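Local coordinates for protein amino acid amide racemase (Ochrobactrum anthropi, PDB 6GIO) that binds pyridoxal-5'-phosphate and belongs to the class-III aminotransferase family of enzymes built on that cofactor, at residues R13-E17 against I18-R22; V358-R361 against G362-E365; L249-C252 against F253-E256. All blocks are in the same frame, centred on the assembly; numbering follows the deposited sequence.

Contact 1: residues R13-E17 against I18-R22; sequences RVIAE and IGRLR
Past the end of helix 7-14 the chain makes a short 3-10 turn in which Gly-19 N donates to Ala-16 O at 3.0 Å and Arg-20 N to Glu-17 O at 3.1 Å. The turn brings Glu-17 and Arg-20, three residues apart, together as a salt bridge. With CG anti to the backbone N (chi1 -171°) and a bend at chi2, Glu-17 presents OE1 to Arg-20 NH1 at 2.7 Å; NH1 comes from the anti side, tilted out of the carboxylate plane, and the bond is bent, 137° at the hydrogen. An arginine suits this place because its long chain, extended from CG to NE, reaches back along the turn until its guanidinium lies with one face against Ile-15 O. Water 1 joins that carbonyl to NH1, 2.7 Å from Ile-15 O and 3.1 Å from Arg-20 NH1. This N-terminal linker between helix 7-14 and strand 28-32 lies against the second subunit, whose Asp-286 accepts from Glu-17 N. Asp-11 forms salt bridges with both Arg-20 and Arg-22. On the apolar side Ala-16 CB meets Ile-18 CG1 at 3.9 Å, and Ile-18 packs on Cys-118 of the second subunit.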
ATOM      1  N   ARG C  13      12.777  -9.705  18.129  1.00 26.01           N
ATOM      2  CA  ARG C  13      11.760 -10.504  18.805  1.00 26.64           C
ATOM      3  C   ARG C  13      10.377 -10.444  18.174  1.00 24.83           C
ATOM      4  O   ARG C  13       9.606 -11.358  18.367  1.00 23.87           O
ATOM      5  CB  ARG C  13      11.620 -10.065  20.257  1.00 30.62           C
ATOM      6  CG  ARG C  13      12.806 -10.446  21.127  1.00 34.15           C
ATOM      7  CD  ARG C  13      12.648  -9.889  22.536  1.00 35.83           C
ATOM      8  NE  ARG C  13      13.856 -10.167  23.307  1.00 41.25           N
ATOM      9  CZ  ARG C  13      14.023  -9.919  24.612  1.00 42.89           C
ATOM     10  NH1 ARG C  13      13.057  -9.358  25.345  1.00 43.77           N
ATOM     11  NH2 ARG C  13      15.177 -10.224  25.190  1.00 41.70           N
ATOM     12  N   VAL C  14      10.036  -9.369  17.451  1.00 24.61           N
ATOM     13  CA  VAL C  14       8.632  -9.161  17.041  1.00 23.70           C
ATOM     14  C   VAL C  14       8.396  -8.869  15.558  1.00 23.58           C
ATOM     15  O   VAL C  14       7.287  -9.116  15.056  1.00 23.44           O
ATOM     16  CB  VAL C  14       7.954  -8.046  17.900  1.00 22.47           C
ATOM     17  CG1 VAL C  14       8.103  -8.378  19.394  1.00 22.43           C
ATOM     18  CG2 VAL C  14       8.505  -6.670  17.564  1.00 22.00           C
ATOM     19  N   ILE C  15       9.425  -8.379  14.860  1.00 23.12           N
ATOM     20  CA  ILE C  15       9.286  -8.083  13.427  1.00 23.02           C
ATOM     21  C   ILE C  15       9.551  -9.283  12.513  1.00 23.84           C
ATOM     22  O   ILE C  15      10.527 -10.009  12.677  1.00 24.43           O
ATOM     23  CB  ILE C  15      10.183  -6.905  13.016  1.00 22.86           C
ATOM     24  CG1 ILE C  15       9.857  -5.690  13.879  1.00 22.06           C
ATOM     25  CG2 ILE C  15       9.967  -6.594  11.515  1.00 22.96           C
ATOM     26  CD1 ILE C  15       8.414  -5.211  13.743  1.00 21.81           C
ATOM     27  N   ALA C  16       8.679  -9.475  11.526  1.00 23.51           N
ATOM     28  CA  ALA C  16       8.806 -10.583  10.579  1.00 22.99           C
ATOM     29  C   ALA C  16      10.053 -10.422   9.683  1.00 24.00           C
ATOM     30  O   ALA C  16      10.257  -9.363   9.072  1.00 23.95           O
ATOM     31  CB  ALA C  16       7.547 -10.672   9.708  1.00 23.37           C
ATOM     32  N   GLU C  17      10.858 -11.480   9.585  1.00 23.58           N
ATOM     33  CA  GLU C  17      11.990 -11.523   8.642  1.00 26.47           C
ATOM     34  C   GLU C  17      11.582 -11.251   7.181  1.00 24.37           C
ATOM     35  O   GLU C  17      12.350 -10.708   6.424  1.00 25.13           O
ATOM     36  CB  GLU C  17      12.669 -12.908   8.716  1.00 31.56           C
ATOM     37  CG  GLU C  17      13.990 -13.084   7.974  1.00 35.61           C
ATOM     38  CD  GLU C  17      15.120 -12.237   8.505  1.00 40.42           C
ATOM     39  OE1 GLU C  17      15.091 -11.843   9.698  1.00 40.96           O
ATOM     40  OE2 GLU C  17      16.042 -11.948   7.711  1.00 45.82           O
ATOM     41  N   ILE C  18      10.386 -11.630   6.775  1.00 24.30           N
ATOM     42  CA  ILE C  18       9.965 -11.371   5.392  1.00 24.31           C
ATOM     43  C   ILE C  18       9.952  -9.872   5.045  1.00 25.00           C
ATOM     44  O   ILE C  18      10.007  -9.513   3.851  1.00 22.26           O
ATOM     45  CB  ILE C  18       8.591 -12.000   5.032  1.00 26.71           C
ATOM     46  CG1 ILE C  18       7.453 -11.473   5.934  1.00 26.49           C
ATOM     47  CG2 ILE C  18       8.673 -13.545   5.031  1.00 26.31           C
ATOM     48  CD1 ILE C  18       6.052 -11.870   5.493  1.00 27.81           C
ATOM     49  N   GLY C  19       9.856  -9.015   6.076  1.00 24.14           N
ATOM     50  CA  GLY C  19       9.806  -7.566   5.902  1.00 24.98           C
ATOM     51  C   GLY C  19      11.128  -6.837   6.104  1.00 26.96           C
ATOM     52  O   GLY C  19      11.134  -5.600   6.142  1.00 29.39           O
ATOM     53  N   ARG C  20      12.233  -7.587   6.202  1.00 24.06           N
ATOM     54  CA  ARG C  20      13.539  -7.049   6.482  1.00 26.17           C
ATOM     55  C   ARG C  20      14.469  -7.044   5.277  1.00 26.11           C
ATOM     56  O   ARG C  20      14.510  -7.999   4.529  1.00 27.40           O
ATOM     57  CB  ARG C  20      14.236  -7.889   7.553  1.00 25.89           C
ATOM     58  CG  ARG C  20      13.701  -7.714   8.951  1.00 27.00           C
ATOM     59  CD  ARG C  20      14.718  -8.306   9.921  1.00 29.46           C
ATOM     60  NE  ARG C  20      14.230  -8.236  11.294  1.00 29.64           N
ATOM     61  CZ  ARG C  20      13.694  -9.245  11.979  1.00 31.06           C
ATOM     62  NH1 ARG C  20      13.589 -10.468  11.464  1.00 33.92           N
ATOM     63  NH2 ARG C  20      13.254  -9.024  13.204  1.00 32.63           N
ATOM     64  N   LEU C  21      15.206  -5.947   5.115  1.00 28.08           N
ATOM     65  CA  LEU C  21      16.344  -5.835   4.177  1.00 28.24           C
ATOM     66  C   LEU C  21      17.383  -4.951   4.849  1.00 27.99           C
ATOM     67  O   LEU C  21      17.611  -3.792   4.482  1.00 26.46           O
ATOM     68  CB  LEU C  21      15.927  -5.216   2.837  1.00 29.77           C
ATOM     69  CG  LEU C  21      17.052  -5.183   1.783  1.00 29.98           C
ATOM     70  CD1 LEU C  21      17.512  -6.593   1.406  1.00 32.32           C
ATOM     71  CD2 LEU C  21      16.605  -4.416   0.542  1.00 29.92           C
ATOM     72  N   ARG C  22      17.989  -5.512   5.876  1.00 28.17           N
ATOM     73  CA  ARG C  22      18.824  -4.767   6.788  1.00 28.88           C
ATOM     74  C   ARG C  22      20.294  -4.801   6.367  1.00 30.03           C
ATOM     75  O   ARG C  22      20.839  -5.870   6.118  1.00 31.39           O
ATOM     76  CB  ARG C  22      18.615  -5.327   8.210  1.00 29.25           C
ATOM     77  CG  ARG C  22      17.126  -5.339   8.627  1.00 30.63           C
ATOM     78  CD  ARG C  22      16.657  -3.950   9.004  1.00 30.10           C
ATOM     79  NE  ARG C  22      15.219  -3.863   9.323  1.00 30.40           N
ATOM     80  CZ  ARG C  22      14.650  -4.277  10.460  1.00 32.11           C
ATOM     81  NH1 ARG C  22      15.367  -4.888  11.413  1.00 28.68           N
ATOM     82  NH2 ARG C  22      13.341  -4.085  10.649  1.00 32.71           N
TER
HETATM   83  O   HOH W   1      11.811 -12.307  13.216  1.00 27.83           O

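Contact 2: residues V358-R361 against G362-E365; sequences VSDR and GSRE
Asp-360 OD1 accepts from Ser-363 N at 2.8 Å in a nearly straight bond (166°), and Gly-362 N lies 3.0 Å from Asp-360 OD1. Ser-363 N comes to the anti side of the carboxylate, somewhat out of its plane. An aspartate fits here because its short side chain, with CG anti to the backbone N (chi1 -174°), sets OD1 within reach of the amide three residues on. Its main chain takes part as well, since Asp-360 O accepts from Arg-364 N at 2.8 Å, so that side chain and carbonyl of one residue hold successive amides. Ser-363 OG, 3.2 Å from Asp-360 CB, sits between its own backbone N and carbonyl carbon and accepts from Glu-365 N at 3.2 Å, which makes an ST turn. The segment belongs to a surface loop that leads from strand 352-357, which lies between strands 343-349 and 395-398 in a seven-stranded mixed sheet, to helix 369-382. Where its two arms come together again, Ser-359 N donates to Glu-365 O at 2.8 Å, and Ser-359 OG adds a weak bond to the same oxygen. Val-358, the buried member, lays CB against this carbonyl and CG1 near Arg-364 O, while its side chain also touches Phe-173 and Arg-174. Gly-362 suits its place because the position a side chain would take is close to Asp-360 OD1. Water 2 spans the outer edge, giving a proton to Arg-361 O at 2.7 Å and accepting one from Arg-364 NE. The extended Arg-364 chain passes its CG by Arg-361 O and bonds through NH1 to Phe-173 O; Arg-361 NH1 instead reaches Ser-341 O and Ile-343 O.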
ATOM      1  N   VAL C 358      34.623  -3.690  -7.600  1.00 25.45           N
ATOM      2  CA  VAL C 358      35.160  -4.782  -8.422  1.00 26.05           C
ATOM      3  C   VAL C 358      36.377  -5.430  -7.761  1.00 27.13           C
ATOM      4  O   VAL C 358      37.207  -4.746  -7.192  1.00 26.47           O
ATOM      5  CB  VAL C 358      35.554  -4.301  -9.808  1.00 26.34           C
ATOM      6  CG1 VAL C 358      34.334  -3.790 -10.589  1.00 27.36           C
ATOM      7  CG2 VAL C 358      36.633  -3.221  -9.738  1.00 25.23           C
ATOM      8  N   SER C 359      36.483  -6.747  -7.838  1.00 27.85           N
ATOM      9  CA  SER C 359      37.664  -7.442  -7.322  1.00 29.92           C
ATOM     10  C   SER C 359      38.814  -7.365  -8.312  1.00 29.41           C
ATOM     11  O   SER C 359      39.951  -7.661  -7.949  1.00 28.84           O
ATOM     12  CB  SER C 359      37.350  -8.903  -6.959  1.00 30.35           C
ATOM     13  OG  SER C 359      36.861  -9.640  -8.066  1.00 32.76           O
ATOM     14  N   ASP C 360      38.536  -6.960  -9.556  1.00 27.28           N
ATOM     15  CA  ASP C 360      39.589  -6.888 -10.571  1.00 28.49           C
ATOM     16  C   ASP C 360      39.230  -5.779 -11.559  1.00 27.61           C
ATOM     17  O   ASP C 360      38.132  -5.819 -12.145  1.00 26.48           O
ATOM     18  CB  ASP C 360      39.709  -8.257 -11.266  1.00 32.82           C
ATOM     19  CG  ASP C 360      40.877  -8.328 -12.256  1.00 34.20           C
ATOM     20  OD1 ASP C 360      40.796  -7.817 -13.408  1.00 31.33           O
ATOM     21  OD2 ASP C 360      41.898  -8.899 -11.846  1.00 39.57           O
ATOM     22  N   ARG C 361      40.111  -4.793 -11.729  1.00 24.64           N
ATOM     23  CA  ARG C 361      39.812  -3.660 -12.588  1.00 25.41           C
ATOM     24  C   ARG C 361      39.733  -4.014 -14.088  1.00 25.53           C
ATOM     25  O   ARG C 361      38.991  -3.365 -14.880  1.00 24.65           O
ATOM     26  CB  ARG C 361      40.846  -2.566 -12.372  1.00 26.89           C
ATOM     27  CG  ARG C 361      40.745  -1.857 -11.042  1.00 27.04           C
ATOM     28  CD  ARG C 361      41.653  -0.622 -10.985  1.00 26.96           C
ATOM     29  NE  ARG C 361      41.188   0.489 -11.819  1.00 29.98           N
ATOM     30  CZ  ARG C 361      40.179   1.307 -11.501  1.00 31.28           C
ATOM     31  NH1 ARG C 361      39.486   1.137 -10.374  1.00 31.59           N
ATOM     32  NH2 ARG C 361      39.851   2.297 -12.308  1.00 31.40           N
ATOM     33  N   GLY C 362      40.503  -5.031 -14.462  1.00 24.74           N
ATOM     34  CA  GLY C 362      40.571  -5.525 -15.827  1.00 25.58           C
ATOM     35  C   GLY C 362      39.353  -6.303 -16.248  1.00 25.89           C
ATOM     36  O   GLY C 362      38.754  -6.022 -17.294  1.00 28.40           O
ATOM     37  N   SER C 363      38.978  -7.280 -15.441  1.00 26.09           N
ATOM     38  CA  SER C 363      37.791  -8.137 -15.725  1.00 26.32           C
ATOM     39  C   SER C 363      36.452  -7.535 -15.244  1.00 26.32           C
ATOM     40  O   SER C 363      35.391  -7.887 -15.756  1.00 25.33           O
ATOM     41  CB  SER C 363      37.972  -9.480 -15.058  1.00 26.16           C
ATOM     42  OG  SER C 363      37.821  -9.352 -13.660  1.00 24.63           O
ATOM     43  N   ARG C 364      36.503  -6.623 -14.267  1.00 25.69           N
ATOM     44  CA  ARG C 364      35.288  -6.004 -13.699  1.00 25.94           C
ATOM     45  C   ARG C 364      34.437  -7.027 -12.973  1.00 27.94           C
ATOM     46  O   ARG C 364      33.221  -6.842 -12.731  1.00 29.65           O
ATOM     47  CB  ARG C 364      34.502  -5.224 -14.783  1.00 23.80           C
ATOM     48  CG  ARG C 364      35.265  -3.993 -15.225  1.00 22.03           C
ATOM     49  CD  ARG C 364      34.508  -3.188 -16.269  1.00 22.88           C
ATOM     50  NE  ARG C 364      35.222  -1.975 -16.608  1.00 22.59           N
ATOM     51  CZ  ARG C 364      34.868  -1.119 -17.562  1.00 24.10           C
ATOM     52  NH1 ARG C 364      33.800  -1.332 -18.304  1.00 25.26           N
ATOM     53  NH2 ARG C 364      35.607  -0.038 -17.792  1.00 23.75           N
ATOM     54  N   GLU C 365      35.080  -8.123 -12.582  1.00 30.52           N
ATOM     55  CA  GLU C 365      34.460  -9.081 -11.715  1.00 31.98           C
ATOM     56  C   GLU C 365      33.944  -8.344 -10.452  1.00 32.15           C
ATOM     57  O   GLU C 365      34.699  -7.623  -9.801  1.00 30.53           O
ATOM     58  CB  GLU C 365      35.452 -10.185 -11.328  1.00 35.40           C
ATOM     59  CG  GLU C 365      34.856 -11.338 -10.529  1.00 40.50           C
ATOM     60  CD  GLU C 365      33.837 -12.180 -11.317  1.00 47.48           C
ATOM     61  OE1 GLU C 365      33.647 -11.976 -12.554  1.00 47.64           O
ATOM     62  OE2 GLU C 365      33.199 -13.057 -10.686  1.00 52.50           O
TER
HETATM   63  O   HOH W   2      37.567  -1.102 -14.672  1.00 29.00           O

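Contact 3: residues L249-C252 against F253-E256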
ATOM      1  N   LEU C 249      16.832  16.951 -13.464  1.00 26.57           N
ATOM      2  CA  LEU C 249      15.638  17.448 -14.168  1.00 26.27           C
ATOM      3  C   LEU C 249      14.491  16.901 -13.358  1.00 26.08           C
ATOM      4  O   LEU C 249      14.701  16.010 -12.536  1.00 25.96           O
ATOM      5  CB  LEU C 249      15.572  16.960 -15.611  1.00 27.10           C
ATOM      6  CG  LEU C 249      16.604  17.455 -16.642  1.00 27.40           C
ATOM      7  CD1 LEU C 249      16.514  16.578 -17.890  1.00 28.73           C
ATOM      8  CD2 LEU C 249      16.389  18.915 -17.031  1.00 26.13           C
ATOM      9  N   MET C 250      13.290  17.423 -13.573  1.00 26.00           N
ATOM     10  CA  MET C 250      12.171  17.059 -12.726  1.00 27.51           C
ATOM     11  C   MET C 250      11.926  15.554 -12.859  1.00 27.49           C
ATOM     12  O   MET C 250      11.823  14.844 -11.862  1.00 26.51           O
ATOM     13  CB  MET C 250      10.917  17.876 -13.081  1.00 28.92           C
ATOM     14  CG  MET C 250       9.694  17.540 -12.200  1.00 30.13           C
ATOM     15  SD  MET C 250       9.937  17.795 -10.402  1.00 33.89           S
ATOM     16  CE  MET C 250       9.228  19.430 -10.201  1.00 34.71           C
ATOM     17  N   HIS C 251      11.873  15.070 -14.097  1.00 26.80           N
ATOM     18  CA  HIS C 251      11.705  13.630 -14.357  1.00 26.46           C
ATOM     19  C   HIS C 251      12.918  13.036 -15.041  1.00 26.49           C
ATOM     20  O   HIS C 251      13.418  13.590 -16.036  1.00 26.26           O
ATOM     21  CB  HIS C 251      10.483  13.381 -15.228  1.00 26.58           C
ATOM     22  CG  HIS C 251       9.259  14.084 -14.755  1.00 26.73           C
ATOM     23  ND1 HIS C 251       8.616  13.740 -13.582  1.00 24.07           N
ATOM     24  CD2 HIS C 251       8.549  15.104 -15.304  1.00 25.59           C
ATOM     25  CE1 HIS C 251       7.577  14.540 -13.419  1.00 27.22           C
ATOM     26  NE2 HIS C 251       7.514  15.376 -14.448  1.00 24.78           N
ATOM     27  N   CYS C 252      13.390  11.900 -14.526  1.00 22.50           N
ATOM     28  CA  CYS C 252      14.561  11.295 -15.116  1.00 22.09           C
ATOM     29  C   CYS C 252      14.359  10.995 -16.586  1.00 20.41           C
ATOM     30  O   CYS C 252      15.292  10.984 -17.322  1.00 19.82           O
ATOM     31  CB  CYS C 252      14.983  10.035 -14.390  1.00 22.27           C
ATOM     32  SG  CYS C 252      16.533   9.332 -15.032  1.00 22.72           S
ATOM     33  N   PHE C 253      13.142  10.706 -17.017  1.00 22.86           N
ATOM     34  CA  PHE C 253      12.948  10.385 -18.452  1.00 23.29           C
ATOM     35  C   PHE C 253      13.198  11.574 -19.363  1.00 24.28           C
ATOM     36  O   PHE C 253      13.397  11.387 -20.591  1.00 25.06           O
ATOM     37  CB  PHE C 253      11.564   9.792 -18.711  1.00 22.48           C
ATOM     38  CG  PHE C 253      10.424  10.748 -18.532  1.00 22.11           C
ATOM     39  CD1 PHE C 253      10.035  11.600 -19.570  1.00 21.87           C
ATOM     40  CD2 PHE C 253       9.647  10.733 -17.370  1.00 21.55           C
ATOM     41  CE1 PHE C 253       8.950  12.443 -19.423  1.00 20.44           C
ATOM     42  CE2 PHE C 253       8.524  11.556 -17.240  1.00 20.46           C
ATOM     43  CZ  PHE C 253       8.186  12.411 -18.261  1.00 20.89           C
ATOM     44  N   GLN C 254      13.202  12.786 -18.803  1.00 23.22           N
ATOM     45  CA  GLN C 254      13.463  13.971 -19.629  1.00 26.63           C
ATOM     46  C   GLN C 254      14.925  14.048 -20.097  1.00 26.09           C
ATOM     47  O   GLN C 254      15.218  14.783 -21.023  1.00 25.61           O
ATOM     48  CB  GLN C 254      13.067  15.275 -18.904  1.00 27.50           C
ATOM     49  CG  GLN C 254      11.592  15.399 -18.635  1.00 27.21           C
ATOM     50  CD  GLN C 254      11.197  16.585 -17.794  1.00 26.51           C
ATOM     51  OE1 GLN C 254      11.637  16.747 -16.649  1.00 23.31           O
ATOM     52  NE2 GLN C 254      10.261  17.372 -18.326  1.00 27.24           N
ATOM     53  N   HIS C 255      15.831  13.297 -19.454  1.00 25.85           N
ATOM     54  CA  HIS C 255      17.187  13.142 -19.937  1.00 25.76           C
ATOM     55  C   HIS C 255      17.241  12.273 -21.222  1.00 26.16           C
ATOM     56  O   HIS C 255      18.217  12.305 -21.935  1.00 24.68           O
ATOM     57  CB  HIS C 255      18.071  12.438 -18.879  1.00 26.03           C
ATOM     58  CG  HIS C 255      18.304  13.240 -17.645  1.00 27.22           C
ATOM     59  ND1 HIS C 255      19.148  14.331 -17.612  1.00 27.39           N
ATOM     60  CD2 HIS C 255      17.805  13.111 -16.392  1.00 27.19           C
ATOM     61  CE1 HIS C 255      19.143  14.845 -16.395  1.00 27.63           C
ATOM     62  NE2 HIS C 255      18.341  14.122 -15.636  1.00 26.03           N
ATOM     63  N   GLU C 256      16.222  11.444 -21.454  1.00 26.79           N
ATOM     64  CA  GLU C 256      16.311  10.328 -22.398  1.00 26.06           C
ATOM     65  C   GLU C 256      15.436  10.515 -23.628  1.00 26.11           C
ATOM     66  O   GLU C 256      15.325   9.580 -24.416  1.00 26.38           O
ATOM     67  CB  GLU C 256      15.922   9.024 -21.705  1.00 27.46           C
ATOM     68  CG  GLU C 256      16.838   8.627 -20.549  1.00 29.14           C
ATOM     69  CD  GLU C 256      18.163   8.088 -21.016  1.00 31.60           C
ATOM     70  OE1 GLU C 256      18.301   7.811 -22.240  1.00 33.31           O
ATOM     71  OE2 GLU C 256      19.068   7.940 -20.155  1.00 33.62           O
TER
HETATM   72  O   HOH W   3      12.664  19.445 -15.656  1.00 39.08           O
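With CG beside the backbone N in both Leu-249 (chi1 -68°) and His-255, the leucine's CD1 comes to rest over one face of the imidazole. Leu-249 CD1 stands 3.5 Å from the centroid of the His-255 ring, close to the ring normal, in a CH-pi contact that suits a branched aliphatic chain laid on a flat aromatic group. Cys-252 O lies at the edge of the same ring, 3.4 Å from His-255 CD2, while His-255 NE2 bonds to Thr-247 OG1, which fixes how the ring is turned. Gln-254 reaches back along the chain: extended beyond CG, it brings OE1 to His-251 N at 3.1 Å in a fairly straight bond (164°). Water 3 gives a second proton to OE1 and accepts from Met-250 N. Gln-254 N in turn donates to His-251 O at 2.9 Å, so the pair is tied by side chain and main chain together. This backbone bond belongs to a 3-10 turn in the loop between strands 234-238 and 262-265, neighbours in the seven-stranded sheet that also holds strands 104-109, 276-281 and 131-135, within the class-III aminotransferase fold. The Glu-239 carboxylate accepts from Cys-252 N and Phe-253 N. His-251 and Phe-253 lie next to each other and point the same way, their planes only 7° apart but slid so far that the rings barely overlap; Phe-253 CE2 meets His-251 CB at 3.3 Å. His-251 offers Phe-253 a flat neighbour and still bonds through NE2 to Ile-97 O. Glu-256 forms a salt bridge with Arg-349.

Overall arrangement
The three contacts are separate local turns of one chain. Contact 1 comes first in sequence, then contact 3, then contact 2. Contacts 1 and 3 lie on opposite sides of the chain's centre, their own centres 35 Å apart. Gly-19 lies about 11 Å and the Cys-252 side chain about 10 Å from a bound pyridoxal-5'-phosphate, too far for direct contact, though contact 3 follows the pocket residues Asp-238, Val-240 and Lys-241 closely in the chain. Contact 1 also meets the second subunit, whereas neither segment pair of contacts 2 and 3 is touched by it. Contact 2 is a surface loop, with nearest atoms about 20 Å from contact 1 and about 18 Å from contact 3.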